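Local coordinates for protein peptide amidase (Stenotrophomonas maltophilia, PDB 1M22) that probably hydrolyses amide bonds as a member of the amidase signature family, with peptide amides as its likely substrates, at residues A[447-452]-A[478-483]. Residues are numbered along the deposited sequence; the frame is centred on the assembly and turned at random.
Sequences LTVPMG and YAYEQR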
loop_
_atom_site.group_PDB
_atom_site.type_symbol
_atom_site.label_atom_id
_atom_site.label_comp_id
_atom_site.label_asym_id
_atom_site.label_seq_id
_atom_site.Cartn_x
_atom_site.Cartn_y
_atom_site.Cartn_z
ATOM N N LEU A 447 -8.692 4.933 -0.714
ATOM C CA LEU A 447 -8.220 4.614 -2.053
ATOM C C LEU A 447 -7.805 5.893 -2.761
ATOM O O LEU A 447 -8.584 6.847 -2.824
ATOM C CB LEU A 447 -9.371 3.940 -2.813
ATOM C CG LEU A 447 -9.213 3.212 -4.151
ATOM C CD1 LEU A 447 -10.542 2.557 -4.517
ATOM C CD2 LEU A 447 -8.785 4.183 -5.233
ATOM N N THR A 448 -6.583 5.924 -3.286
ATOM C CA THR A 448 -6.115 7.102 -4.002
ATOM C C THR A 448 -6.014 6.806 -5.497
ATOM O O THR A 448 -5.587 5.725 -5.896
ATOM C CB THR A 448 -4.741 7.596 -3.460
ATOM O OG1 THR A 448 -4.355 8.788 -4.159
ATOM C CG2 THR A 448 -3.666 6.535 -3.637
ATOM N N VAL A 449 -6.434 7.776 -6.305
ATOM C CA VAL A 449 -6.404 7.681 -7.764
ATOM C C VAL A 449 -5.674 8.904 -8.318
ATOM O O VAL A 449 -5.901 10.022 -7.865
ATOM C CB VAL A 449 -7.836 7.673 -8.366
ATOM C CG1 VAL A 449 -7.767 7.532 -9.886
ATOM C CG2 VAL A 449 -8.654 6.552 -7.758
ATOM N N PRO A 450 -4.786 8.705 -9.302
ATOM C CA PRO A 450 -4.061 9.843 -9.877
ATOM C C PRO A 450 -5.014 10.923 -10.388
ATOM O O PRO A 450 -5.997 10.614 -11.063
ATOM C CB PRO A 450 -3.274 9.203 -11.013
ATOM C CG PRO A 450 -2.968 7.842 -10.473
ATOM C CD PRO A 450 -4.292 7.432 -9.857
ATOM N N MET A 451 -4.732 12.185 -10.073
ATOM C CA MET A 451 -5.595 13.258 -10.545
ATOM C C MET A 451 -4.847 14.368 -11.277
ATOM O O MET A 451 -5.433 15.384 -11.645
ATOM C CB MET A 451 -6.418 13.843 -9.392
ATOM C CG MET A 451 -5.684 14.760 -8.442
ATOM S SD MET A 451 -6.902 15.746 -7.530
ATOM C CE MET A 451 -7.596 16.592 -8.815
ATOM N N GLY A 452 -3.553 14.167 -11.496
ATOM C CA GLY A 452 -2.773 15.166 -12.201
ATOM C C GLY A 452 -1.370 15.297 -11.654
ATOM O O GLY A 452 -0.877 14.420 -10.946
ATOM N N TYR A 478 -13.388 4.205 -9.848
ATOM C CA TYR A 478 -13.304 3.769 -11.235
ATOM C C TYR A 478 -14.012 4.767 -12.151
ATOM O O TYR A 478 -13.485 5.146 -13.197
ATOM C CB TYR A 478 -13.941 2.389 -11.394
ATOM C CG TYR A 478 -13.890 1.852 -12.804
ATOM C CD1 TYR A 478 -12.699 1.369 -13.347
ATOM C CD2 TYR A 478 -15.035 1.827 -13.601
ATOM C CE1 TYR A 478 -12.648 0.874 -14.649
ATOM C CE2 TYR A 478 -14.995 1.334 -14.906
ATOM C CZ TYR A 478 -13.800 0.860 -15.420
ATOM O OH TYR A 478 -13.745 0.365 -16.705
ATOM N N ALA A 479 -15.210 5.190 -11.759
ATOM C CA ALA A 479 -15.972 6.144 -12.560
ATOM C C ALA A 479 -15.190 7.444 -12.737
ATOM O O ALA A 479 -15.194 8.042 -13.813
ATOM C CB ALA A 479 -17.316 6.422 -11.901
ATOM N N TYR A 480 -14.522 7.886 -11.677
ATOM C CA TYR A 480 -13.725 9.105 -11.749
ATOM C C TYR A 480 -12.529 8.896 -12.677
ATOM O O TYR A 480 -12.243 9.721 -13.547
ATOM C CB TYR A 480 -13.211 9.499 -10.360
ATOM C CG TYR A 480 -12.125 10.549 -10.421
ATOM C CD1 TYR A 480 -12.426 11.879 -10.711
ATOM C CD2 TYR A 480 -10.784 10.193 -10.283
ATOM C CE1 TYR A 480 -11.415 12.827 -10.873
ATOM C CE2 TYR A 480 -9.770 11.130 -10.445
ATOM C CZ TYR A 480 -10.091 12.440 -10.741
ATOM O OH TYR A 480 -9.079 13.353 -10.936
ATOM N N GLU A 481 -11.835 7.783 -12.483
ATOM C CA GLU A 481 -10.663 7.453 -13.274
ATOM C C GLU A 481 -10.960 7.351 -14.766
ATOM O O GLU A 481 -10.196 7.846 -15.599
ATOM C CB GLU A 481 -10.082 6.128 -12.786
ATOM C CG GLU A 481 -8.875 5.652 -13.562
ATOM C CD GLU A 481 -8.637 4.168 -13.380
ATOM O OE1 GLU A 481 -9.558 3.383 -13.689
ATOM O OE2 GLU A 481 -7.539 3.787 -12.931
ATOM N N GLN A 482 -12.069 6.708 -15.105
ATOM C CA GLN A 482 -12.411 6.522 -16.506
ATOM C C GLN A 482 -12.717 7.786 -17.290
ATOM O O GLN A 482 -12.575 7.799 -18.512
ATOM C CB GLN A 482 -13.555 5.517 -16.628
ATOM C CG GLN A 482 -13.140 4.104 -16.244
ATOM C CD GLN A 482 -11.916 3.630 -17.012
ATOM O OE1 GLN A 482 -10.828 3.480 -16.450
ATOM N NE2 GLN A 482 -12.089 3.400 -18.306
ATOM N N ARG A 483 -13.133 8.852 -16.617
ATOM C CA ARG A 483 -13.399 10.078 -17.354
ATOM C C ARG A 483 -12.239 11.066 -17.275
ATOM O O ARG A 483 -12.260 12.105 -17.929
ATOM C CB ARG A 483 -14.707 10.738 -16.894
ATOM C CG ARG A 483 -14.799 11.158 -15.445
ATOM C CD ARG A 483 -16.136 11.872 -15.229
ATOM N NE ARG A 483 -16.190 13.125 -15.982
ATOM C CZ ARG A 483 -17.235 13.553 -16.690
ATOM N NH1 ARG A 483 -18.347 12.832 -16.763
ATOM N NH2 ARG A 483 -17.163 14.714 -17.326
#
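Val449 turns its side chain toward helix 470-484 and meets it through a single methyl, CG1, which reaches Tyr480 CD2 and Glu481 CB, each at 4.0 Å. With CG1 placed opposite the backbone N (chi1 -178°), this branch enters the angle between the tyrosine ring and the glutamate stem, lying at the ring edge close to its plane. One residue on, Pro450 takes part mainly through its backbone: its carbonyl O sits at the same edge, 3.9 Å from Tyr480 CE2. At Met451 the phenol oxygen of the tyrosine comes against the side chain, with Tyr480 OH packed closely on carbon, 3.1 Å from Met451 CB, which approaches the ring obliquely. With CG anti to the backbone N (chi1 166°), the Tyr480 ring reaches from the helix to the strand and meets Val449 and Pro450 edge-first.

The two segments run nearly parallel, their axes 18° apart, so the helix lies along a central strand of the large mixed sheet, and the contact joins helix 470-484 to strand 446-454 away from the catalytic residues. Leu461 and Phe463 of the adjacent strand 457-464 also touch Tyr480, and Leu300 of helix 289-302 packs on it as well; Met451 and Gly452 form a classic beta bulge opposite Val459. Glu481 meets Val449 with CB, while OE2 accepts a hydrogen bond from Val231 N outside the two segments. The buried interface is therefore held mainly by van der Waals packing around one aromatic side chain, whose phenol oxygen is set closely against Met451 CB.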